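Local atomic coordinates of protein virB8 (Agrobacterium tumefaciens, PDB entry 2CC3), a protein that is a membrane-bound component of the type IV secretion system, suggested to help direct T-DNA transfer to plant cells, and is represented by its periplasmic domain. Residues A[14-19]-A[86-91]; A[63-68]-A[94-99]; A[111-116]-A[131-136]. One frame throughout, in Å; residues are numbered along the deposited sequence.

Contact 1 of 3, residues A[14-19]-A[86-91]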
loop_
_atom_site.group_PDB
_atom_site.type_symbol
_atom_site.label_atom_id
_atom_site.label_comp_id
_atom_site.label_asym_id
_atom_site.label_seq_id
_atom_site.Cartn_x
_atom_site.Cartn_y
_atom_site.Cartn_z
ATOM N N SER A 14 -8.283 5.734 1.334
ATOM C CA SER A 14 -8.547 4.533 0.467
ATOM C C SER A 14 -8.644 4.950 -1.027
ATOM O O SER A 14 -8.200 4.223 -1.921
ATOM C CB SER A 14 -9.815 3.744 0.866
ATOM O OG SER A 14 -9.949 3.458 2.259
ATOM N N LEU A 15 -9.221 6.126 -1.269
ATOM C CA LEU A 15 -9.421 6.636 -2.629
ATOM C C LEU A 15 -8.121 7.043 -3.263
ATOM O O LEU A 15 -7.896 6.777 -4.454
ATOM C CB LEU A 15 -10.448 7.776 -2.648
ATOM C CG LEU A 15 -11.901 7.376 -2.352
ATOM C CD1 LEU A 15 -12.752 8.603 -2.039
ATOM C CD2 LEU A 15 -12.514 6.588 -3.493
ATOM N N TRP A 16 -7.226 7.602 -2.445
ATOM C CA TRP A 16 -5.861 7.939 -2.884
ATOM C C TRP A 16 -5.028 6.733 -3.142
ATOM O O TRP A 16 -4.259 6.666 -4.113
ATOM C CB TRP A 16 -5.143 8.842 -1.878
ATOM C CG TRP A 16 -3.708 8.947 -2.234
ATOM C CD1 TRP A 16 -2.649 8.478 -1.499
ATOM C CD2 TRP A 16 -3.155 9.480 -3.432
ATOM N NE1 TRP A 16 -1.476 8.699 -2.161
ATOM C CE2 TRP A 16 -1.753 9.316 -3.353
ATOM C CE3 TRP A 16 -3.703 10.085 -4.575
ATOM C CZ2 TRP A 16 -0.887 9.743 -4.373
ATOM C CZ3 TRP A 16 -2.843 10.497 -5.587
ATOM C CH2 TRP A 16 -1.463 10.320 -5.481
ATOM N N GLU A 17 -5.125 5.762 -2.246
ATOM C CA GLU A 17 -4.467 4.476 -2.487
ATOM C C GLU A 17 -4.998 3.852 -3.796
ATOM O O GLU A 17 -4.228 3.330 -4.609
ATOM C CB GLU A 17 -4.670 3.556 -1.295
ATOM C CG GLU A 17 -4.049 2.194 -1.457
ATOM C CD GLU A 17 -4.607 1.193 -0.474
ATOM O OE1 GLU A 17 -5.428 1.575 0.423
ATOM O OE2 GLU A 17 -4.236 0.010 -0.616
ATOM N N TYR A 18 -6.308 3.942 -4.010
ATOM C CA TYR A 18 -6.903 3.535 -5.296
ATOM C C TYR A 18 -6.230 4.229 -6.450
ATOM O O TYR A 18 -5.657 3.584 -7.362
ATOM C CB TYR A 18 -8.421 3.767 -5.352
ATOM C CG TYR A 18 -9.074 3.179 -6.609
ATOM C CD1 TYR A 18 -9.483 1.840 -6.640
ATOM C CD2 TYR A 18 -9.282 3.970 -7.755
ATOM C CE1 TYR A 18 -10.082 1.296 -7.783
ATOM C CE2 TYR A 18 -9.855 3.455 -8.894
ATOM C CZ TYR A 18 -10.258 2.115 -8.915
ATOM O OH TYR A 18 -10.825 1.586 -10.051
ATOM N N VAL A 19 -6.270 5.551 -6.430
ATOM C CA VAL A 19 -5.582 6.315 -7.480
ATOM C C VAL A 19 -4.133 5.884 -7.629
ATOM O O VAL A 19 -3.679 5.537 -8.734
ATOM C CB VAL A 19 -5.622 7.840 -7.187
ATOM C CG1 VAL A 19 -4.849 8.635 -8.256
ATOM C CG2 VAL A 19 -7.031 8.290 -7.102
ATOM N N GLN A 86 -15.348 12.359 -5.359
ATOM C CA GLN A 86 -14.188 13.068 -4.932
ATOM C C GLN A 86 -13.361 13.296 -6.194
ATOM O O GLN A 86 -13.332 12.423 -7.089
ATOM C CB GLN A 86 -13.407 12.279 -3.864
ATOM C CG GLN A 86 -12.545 13.174 -2.955
ATOM C CD GLN A 86 -11.871 12.426 -1.773
ATOM O OE1 GLN A 86 -10.878 11.703 -1.961
ATOM N NE2 GLN A 86 -12.389 12.645 -0.550
ATOM N N GLN A 87 -12.755 14.484 -6.293
ATOM C CA GLN A 87 -11.753 14.707 -7.310
ATOM C C GLN A 87 -10.395 14.749 -6.648
ATOM O O GLN A 87 -10.231 15.340 -5.575
ATOM C CB GLN A 87 -12.029 15.993 -8.112
ATOM C CG GLN A 87 -13.157 15.818 -9.095
ATOM C CD GLN A 87 -13.389 17.016 -9.981
ATOM O OE1 GLN A 87 -13.896 18.050 -9.541
ATOM N NE2 GLN A 87 -13.048 16.876 -11.247
ATOM N N ILE A 88 -9.428 14.114 -7.302
ATOM C CA ILE A 88 -8.064 13.996 -6.792
ATOM C C ILE A 88 -7.059 14.462 -7.816
ATOM O O ILE A 88 -6.911 13.829 -8.874
ATOM C CB ILE A 88 -7.737 12.530 -6.406
ATOM C CG1 ILE A 88 -8.682 12.050 -5.311
ATOM C CG2 ILE A 88 -6.277 12.410 -5.971
ATOM C CD1 ILE A 88 -8.524 10.614 -4.967
ATOM N N ARG A 89 -6.352 15.546 -7.489
ATOM C CA ARG A 89 -5.304 16.077 -8.334
ATOM C C ARG A 89 -3.989 15.407 -7.947
ATOM O O ARG A 89 -3.697 15.296 -6.762
ATOM C CB ARG A 89 -5.188 17.588 -8.144
ATOM C CG ARG A 89 -4.499 18.308 -9.289
ATOM C CD ARG A 89 -5.471 19.129 -10.148
ATOM N NE ARG A 89 -4.940 19.379 -11.498
ATOM C CZ ARG A 89 -3.995 20.265 -11.798
ATOM N NH1 ARG A 89 -3.409 21.004 -10.873
ATOM N NH2 ARG A 89 -3.603 20.394 -13.044
ATOM N N TYR A 90 -3.207 14.957 -8.936
ATOM C CA TYR A 90 -1.956 14.280 -8.662
ATOM C C TYR A 90 -1.002 14.550 -9.778
ATOM O O TYR A 90 -1.421 14.810 -10.886
ATOM C CB TYR A 90 -2.144 12.742 -8.464
ATOM C CG TYR A 90 -2.731 12.004 -9.647
ATOM C CD1 TYR A 90 -1.924 11.352 -10.553
ATOM C CD2 TYR A 90 -4.110 11.976 -9.854
ATOM C CE1 TYR A 90 -2.457 10.704 -11.645
ATOM C CE2 TYR A 90 -4.652 11.331 -10.922
ATOM C CZ TYR A 90 -3.825 10.701 -11.833
ATOM O OH TYR A 90 -4.387 10.044 -12.914
ATOM N N LYS A 91 0.282 14.497 -9.460
ATOM C CA LYS A 91 1.360 14.589 -10.420
ATOM C C LYS A 91 1.838 13.209 -10.762
ATOM O O LYS A 91 2.034 12.367 -9.866
ATOM C CB LYS A 91 2.517 15.380 -9.804
ATOM C CG LYS A 91 3.760 15.496 -10.689
ATOM C CD LYS A 91 4.689 16.561 -10.110
ATOM C CE LYS A 91 6.116 16.488 -10.678
ATOM N NZ LYS A 91 7.131 15.960 -9.706
#

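Contact 2 of 3, residues A[63-68]-A[94-99]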
loop_
_atom_site.group_PDB
_atom_site.type_symbol
_atom_site.label_atom_id
_atom_site.label_comp_id
_atom_site.label_asym_id
_atom_site.label_seq_id
_atom_site.Cartn_x
_atom_site.Cartn_y
_atom_site.Cartn_z
ATOM N N VAL A 63 3.205 -3.242 -21.458
ATOM C CA VAL A 63 3.704 -3.320 -22.831
ATOM C C VAL A 63 4.713 -2.195 -23.138
ATOM O O VAL A 63 5.828 -2.468 -23.564
ATOM C CB VAL A 63 2.497 -3.341 -23.837
ATOM C CG1 VAL A 63 2.971 -3.523 -25.281
ATOM C CG2 VAL A 63 1.524 -4.463 -23.458
ATOM N N ILE A 64 4.319 -0.947 -22.874
ATOM C CA ILE A 64 5.139 0.260 -23.132
ATOM C C ILE A 64 6.408 0.334 -22.282
ATOM O O ILE A 64 7.502 0.642 -22.790
ATOM C CB ILE A 64 4.297 1.584 -22.937
ATOM C CG1 ILE A 64 3.361 1.821 -24.121
ATOM C CG2 ILE A 64 5.183 2.817 -22.739
ATOM C CD1 ILE A 64 3.934 1.374 -25.448
ATOM N N LEU A 65 6.254 0.064 -20.986
ATOM C CA LEU A 65 7.342 0.257 -20.048
ATOM C C LEU A 65 7.992 -1.046 -19.602
ATOM O O LEU A 65 9.216 -1.107 -19.492
ATOM C CB LEU A 65 6.890 1.105 -18.852
ATOM C CG LEU A 65 6.329 2.492 -19.192
ATOM C CD1 LEU A 65 5.639 3.125 -18.012
ATOM C CD2 LEU A 65 7.421 3.415 -19.772
ATOM N N GLY A 66 7.182 -2.079 -19.382
ATOM C CA GLY A 66 7.670 -3.379 -18.940
ATOM C C GLY A 66 8.563 -3.270 -17.727
ATOM O O GLY A 66 8.199 -2.687 -16.697
ATOM N N LYS A 67 9.765 -3.794 -17.871
ATOM C CA LYS A 67 10.698 -3.873 -16.778
ATOM C C LYS A 67 11.619 -2.666 -16.789
ATOM O O LYS A 67 12.375 -2.472 -15.851
ATOM C CB LYS A 67 11.484 -5.188 -16.891
ATOM C CG LYS A 67 10.645 -6.335 -17.524
ATOM C CD LYS A 67 10.795 -7.712 -16.835
ATOM C CE LYS A 67 10.281 -7.711 -15.389
ATOM N NZ LYS A 67 11.270 -7.096 -14.443
ATOM N N HIS A 68 11.525 -1.844 -17.839
ATOM C CA HIS A 68 12.479 -0.743 -18.109
ATOM C C HIS A 68 11.987 0.669 -17.787
ATOM O O HIS A 68 12.671 1.661 -18.097
ATOM C CB HIS A 68 12.878 -0.752 -19.581
ATOM C CG HIS A 68 13.915 -1.769 -19.918
ATOM N ND1 HIS A 68 15.078 -1.447 -20.575
ATOM C CD2 HIS A 68 13.963 -3.103 -19.689
ATOM C CE1 HIS A 68 15.800 -2.539 -20.741
ATOM N NE2 HIS A 68 15.145 -3.558 -20.215
ATOM N N LEU A 94 6.892 9.885 -15.303
ATOM C CA LEU A 94 7.411 8.793 -16.111
ATOM C C LEU A 94 8.941 8.733 -15.969
ATOM O O LEU A 94 9.640 9.715 -16.277
ATOM C CB LEU A 94 7.006 8.983 -17.578
ATOM C CG LEU A 94 7.674 8.087 -18.615
ATOM C CD1 LEU A 94 7.208 6.658 -18.468
ATOM C CD2 LEU A 94 7.401 8.607 -20.023
ATOM N N ILE A 95 9.436 7.587 -15.499
ATOM C CA ILE A 95 10.868 7.360 -15.314
ATOM C C ILE A 95 11.325 6.216 -16.214
ATOM O O ILE A 95 11.028 5.057 -15.963
ATOM C CB ILE A 95 11.230 7.098 -13.806
ATOM C CG1 ILE A 95 10.776 8.288 -12.945
ATOM C CG2 ILE A 95 12.740 6.840 -13.624
ATOM C CD1 ILE A 95 11.115 8.176 -11.470
ATOM N N VAL A 96 12.034 6.565 -17.283
ATOM C CA VAL A 96 12.587 5.589 -18.222
ATOM C C VAL A 96 14.122 5.665 -18.232
ATOM O O VAL A 96 14.699 6.636 -17.723
ATOM C CB VAL A 96 12.014 5.777 -19.667
ATOM C CG1 VAL A 96 10.595 5.259 -19.754
ATOM C CG2 VAL A 96 12.060 7.231 -20.094
ATOM N N ASP A 97 14.765 4.635 -18.796
ATOM C CA ASP A 97 16.226 4.572 -18.969
ATOM C C ASP A 97 16.729 5.672 -19.896
ATOM O O ASP A 97 16.151 5.883 -20.961
ATOM C CB ASP A 97 16.627 3.249 -19.638
ATOM C CG ASP A 97 16.400 2.028 -18.772
ATOM O OD1 ASP A 97 16.556 2.092 -17.532
ATOM O OD2 ASP A 97 16.101 0.969 -19.368
ATOM N N GLY A 98 17.812 6.345 -19.510
ATOM C CA GLY A 98 18.494 7.294 -20.395
ATOM C C GLY A 98 17.803 8.626 -20.629
ATOM O O GLY A 98 18.303 9.473 -21.374
ATOM N N LYS A 99 16.655 8.815 -19.983
ATOM C CA LYS A 99 15.874 10.043 -20.110
ATOM C C LYS A 99 15.638 10.694 -18.756
ATOM O O LYS A 99 15.588 10.016 -17.734
ATOM C CB LYS A 99 14.527 9.765 -20.795
ATOM C CG LYS A 99 14.559 9.854 -22.314
ATOM C CD LYS A 99 13.374 9.154 -22.974
ATOM C CE LYS A 99 13.698 7.691 -23.297
ATOM N NZ LYS A 99 12.826 7.109 -24.372
#

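Contact 3 of 3, residues A[111-116]-A[131-136]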
loop_
_atom_site.group_PDB
_atom_site.type_symbol
_atom_site.label_atom_id
_atom_site.label_comp_id
_atom_site.label_asym_id
_atom_site.label_seq_id
_atom_site.Cartn_x
_atom_site.Cartn_y
_atom_site.Cartn_z
ATOM N N ARG A 111 -16.207 8.364 -8.078
ATOM C CA ARG A 111 -17.459 8.084 -7.380
ATOM C C ARG A 111 -17.326 6.737 -6.664
ATOM O O ARG A 111 -16.796 5.761 -7.215
ATOM C CB ARG A 111 -18.666 8.067 -8.370
ATOM C CG ARG A 111 -20.041 8.070 -7.688
ATOM C CD ARG A 111 -21.217 7.787 -8.631
ATOM N NE ARG A 111 -21.466 8.920 -9.506
ATOM C CZ ARG A 111 -22.148 10.008 -9.158
ATOM N NH1 ARG A 111 -22.672 10.130 -7.937
ATOM N NH2 ARG A 111 -22.288 10.998 -10.033
ATOM N N TYR A 112 -17.824 6.675 -5.444
ATOM C CA TYR A 112 -17.652 5.471 -4.645
ATOM C C TYR A 112 -18.936 5.252 -3.872
ATOM O O TYR A 112 -19.671 6.204 -3.640
ATOM C CB TYR A 112 -16.438 5.629 -3.679
ATOM C CG TYR A 112 -16.617 6.726 -2.629
ATOM C CD1 TYR A 112 -17.119 6.422 -1.368
ATOM C CD2 TYR A 112 -16.285 8.065 -2.902
ATOM C CE1 TYR A 112 -17.305 7.399 -0.429
ATOM C CE2 TYR A 112 -16.444 9.065 -1.927
ATOM C CZ TYR A 112 -16.963 8.711 -0.705
ATOM O OH TYR A 112 -17.175 9.650 0.290
ATOM N N GLU A 113 -19.183 4.000 -3.480
ATOM C CA GLU A 113 -20.218 3.643 -2.520
ATOM C C GLU A 113 -19.564 2.940 -1.316
ATOM O O GLU A 113 -18.422 2.524 -1.367
ATOM C CB GLU A 113 -21.244 2.707 -3.172
ATOM C CG GLU A 113 -20.743 1.253 -3.351
ATOM C CD GLU A 113 -21.494 0.435 -4.420
ATOM O OE1 GLU A 113 -21.193 -0.767 -4.549
ATOM O OE2 GLU A 113 -22.375 0.975 -5.135
ATOM N N LYS A 114 -20.304 2.824 -0.232
ATOM C CA LYS A 114 -19.959 1.928 0.871
ATOM C C LYS A 114 -20.775 0.646 0.826
ATOM O O LYS A 114 -22.000 0.696 0.759
ATOM C CB LYS A 114 -20.245 2.638 2.179
ATOM C CG LYS A 114 -19.001 3.191 2.757
ATOM C CD LYS A 114 -19.195 4.552 3.393
ATOM C CE LYS A 114 -17.846 5.013 3.947
ATOM N NZ LYS A 114 -17.370 4.161 5.114
ATOM N N VAL A 115 -20.103 -0.497 0.829
ATOM C CA VAL A 115 -20.778 -1.766 1.111
ATOM C C VAL A 115 -20.583 -2.151 2.591
ATOM O O VAL A 115 -19.493 -1.961 3.163
ATOM C CB VAL A 115 -20.340 -2.902 0.148
ATOM C CG1 VAL A 115 -20.504 -2.461 -1.282
ATOM C CG2 VAL A 115 -18.910 -3.337 0.421
ATOM N N THR A 116 -21.639 -2.683 3.203
ATOM C CA THR A 116 -21.603 -3.095 4.614
ATOM C C THR A 116 -20.732 -4.313 4.922
ATOM O O THR A 116 -20.196 -4.432 6.035
ATOM C CB THR A 116 -23.022 -3.324 5.191
ATOM O OG1 THR A 116 -23.905 -3.773 4.148
ATOM C CG2 THR A 116 -23.563 -2.034 5.783
ATOM N N VAL A 131 -16.092 0.862 -2.480
ATOM C CA VAL A 131 -16.005 0.324 -3.834
ATOM C C VAL A 131 -16.135 1.496 -4.767
ATOM O O VAL A 131 -16.981 2.353 -4.548
ATOM C CB VAL A 131 -17.143 -0.671 -4.106
ATOM C CG1 VAL A 131 -16.932 -1.434 -5.431
ATOM C CG2 VAL A 131 -17.264 -1.608 -2.933
ATOM N N VAL A 132 -15.285 1.537 -5.789
ATOM C CA VAL A 132 -15.378 2.569 -6.840
ATOM C C VAL A 132 -16.326 2.179 -7.975
ATOM O O VAL A 132 -16.062 1.242 -8.729
ATOM C CB VAL A 132 -13.997 2.932 -7.426
ATOM C CG1 VAL A 132 -14.126 4.083 -8.473
ATOM C CG2 VAL A 132 -13.033 3.298 -6.277
ATOM N N THR A 133 -17.392 2.964 -8.100
ATOM C CA THR A 133 -18.508 2.745 -9.048
ATOM C C THR A 133 -18.425 3.541 -10.367
ATOM O O THR A 133 -19.038 3.150 -11.392
ATOM C CB THR A 133 -19.846 3.094 -8.371
ATOM O OG1 THR A 133 -19.793 4.426 -7.829
ATOM C CG2 THR A 133 -20.113 2.116 -7.271
ATOM N N SER A 134 -17.689 4.658 -10.329
ATOM C CA SER A 134 -17.246 5.366 -11.520
ATOM C C SER A 134 -15.845 5.993 -11.355
ATOM O O SER A 134 -15.472 6.466 -10.269
ATOM C CB SER A 134 -18.276 6.413 -11.950
ATOM O OG SER A 134 -17.799 7.097 -13.092
ATOM N N TYR A 135 -15.078 5.975 -12.440
ATOM C CA TYR A 135 -13.706 6.449 -12.445
ATOM C C TYR A 135 -13.262 6.933 -13.814
ATOM O O TYR A 135 -13.217 6.160 -14.761
ATOM C CB TYR A 135 -12.748 5.341 -12.086
ATOM C CG TYR A 135 -11.313 5.824 -11.933
ATOM C CD1 TYR A 135 -10.875 6.357 -10.716
ATOM C CD2 TYR A 135 -10.392 5.737 -13.000
ATOM C CE1 TYR A 135 -9.550 6.771 -10.548
ATOM C CE2 TYR A 135 -9.102 6.160 -12.843
ATOM C CZ TYR A 135 -8.672 6.662 -11.596
ATOM O OH TYR A 135 -7.365 7.104 -11.388
ATOM N N GLN A 136 -12.856 8.197 -13.873
ATOM C CA GLN A 136 -12.293 8.799 -15.068
ATOM C C GLN A 136 -11.120 9.678 -14.663
ATOM O O GLN A 136 -11.100 10.275 -13.589
ATOM C CB GLN A 136 -13.349 9.679 -15.766
ATOM C CG GLN A 136 -14.591 8.939 -16.291
ATOM C CD GLN A 136 -15.674 8.688 -15.222
ATOM O OE1 GLN A 136 -15.898 9.521 -14.325
ATOM N NE2 GLN A 136 -16.340 7.514 -15.308
#

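Contact 1 of 3, residues A[14-19]-A[86-91]
Gln86 opens the contact by lying against Leu15: the methyl CD1 of Leu15 sits 3.6 Å from Gln86 OE1, and the same methyl also touches Gln86 CD and, more loosely, CB. The other end of that amide is occupied elsewhere, Gln86 NE2 being bonded to Asn12, one turn earlier on the helix, and to Asp80 on strand 69-82. Ile88 comes next and reaches the helix with two branches. Its CD1 reaches the CB and carbonyl O of Leu15 and meets Val19 CG2 at 3.5 Å, a tight carbon pair, the side chains of Ile88 and Val19 running antiparallel past one another. Its CG2, anti to the backbone N, is turned instead to the indole of Trp16, touching the six-membered ring at its edge, 3.7 Å from CE3. Tyr90 finishes the row. Its CB lies near the indole plane, 3.7 Å from Trp16 CZ3, while Val19 CG1 stands over one face of the phenol ring in a CH-pi contact, 4.0 Å from the centroid and 22° off the normal. The phenol's OH bonds to Thr137. Residues 14-19 cross residues 86-91 at -51° in the hollow of the antiparallel sheet of this NTF2-like domain, and cohesion between the two comes from dispersion and CH-pi contact among buried side chains, while Gln86 NE2 and Tyr90 OH find their hydrogen-bond partners outside both segments.

Contact 2 of 3, residues A[63-68]-A[94-99]
Leu65 and the pair Leu94 and Val96 make the apolar half of this contact. The Leu65 side chain leaves the backbone toward the strand, and its CD2 does most of the touching: it lies 3.5 Å from Leu94 CD1 and 3.7 Å from Val96 CG1, so one methyl bridges two residues that alternate along the same strand. In Leu94, CG anti to the backbone N (chi1 169°) brings the end of the side chain nearer, and CD1 is the methyl that touches. Val96 meets Leu65 at about a right angle, offering a single branch, CG1.

The polar half is one bond. His68 ND1 donates to Asp97 OD2 over 2.9 Å, but the N-H...O angle is only 119° and the bond is weak. Ring and carboxylate planes are 72° apart, and the oxygen approaches the imidazole obliquely. If the histidine is protonated, the nearby carboxylate would probably help to stabilise that charge.

Backbone turns set both partners in place. A type II' beta turn from Leu65 to His68, closed by His68 N to Leu65 O at 2.9 Å, carries the chain out of the short helix, with Gly66 taking the positive phi. On the other segment, Asp97 and Gly98 occupy the corner of a type II turn from Val96 to Lys99.

The contact lies at the surface, where helix 61-64 runs into strand 69-82 and strand 85-96 turns back into strand 102-114. Leu71 of the first of these strands touches both Leu65 and Leu94, Met102 packs on Leu94 and Val96, and Tyr25 lies against Leu65.

Contact 3 of 3, residues A[111-116]-A[131-136]
The carbonyl oxygen of Arg111 is gripped by three donors from the facing strand. Thr133 N bonds to it at 3.0 Å, tilted 33° from the carbonyl plane; Ser134 N adds a weak, nearly straight bond at 3.4 Å, and Thr133 OG1 a further weak one. That hydroxyl can reach the oxygen because it is held between the backbone N and the carbonyl carbon of its own residue (chi1 54°). Two successive residues, Thr133 and Ser134, therefore face one arginine, which makes this a classic beta bulge. Arg111 N returns a bond to Ser134 O at 3.0 Å.

Beyond the bulge the antiparallel pairing is regular. Glu113 and Val131 form a hydrogen-bonded pair, with Glu113 N 2.9 Å from Val131 O and Val131 N 3.1 Å from Glu113 O. Tyr112 and Val132 between them are a non-hydrogen-bonded pair; their side chains fall on the face turned to helix 6-23, where Tyr112 packs on Leu15 and Val132 on Tyr18.

On the other face, the stem of Arg111 passes obliquely over Thr133 OG1. Glu113 extends alongside Val131, pointing the same way, and crosses Thr133 at about a right angle, its OE2 lying 3.3 Å from the methyl CG2. Past the strand end, Val115 CG1 meets Val131 CG2 at 3.7 Å.

The same residue, Thr133, marks a corner in strand 130-139. The extra residue there is accommodated without leaving its backbone N-H idle, since the carbonyl of Arg111 takes both amides; main-chain bonding thus carries this strand, an outermost one of the chain's sheet, through its bend.

From the N terminus, helix 6-23 comes first, and contact 1 closes a long loop when strand 85-96 returns to lie against it. Contact 2 opens inside that loop, at the end of helix 61-64, and closes beyond it at the far end of the same strand, so the two cross. Contact 3 follows in series, closing a short loop between strands 102-114 and 130-139. Contacts 2 and 3 lie on opposite sides of the chain's centre, their nearest atoms about 15 Å apart. Contacts 1 and 3 touch directly, Tyr18 packing on Tyr135, so helix 6-23 joins the inner strand 85-96 to strand 130-139, an outermost strand of the chain's sheet.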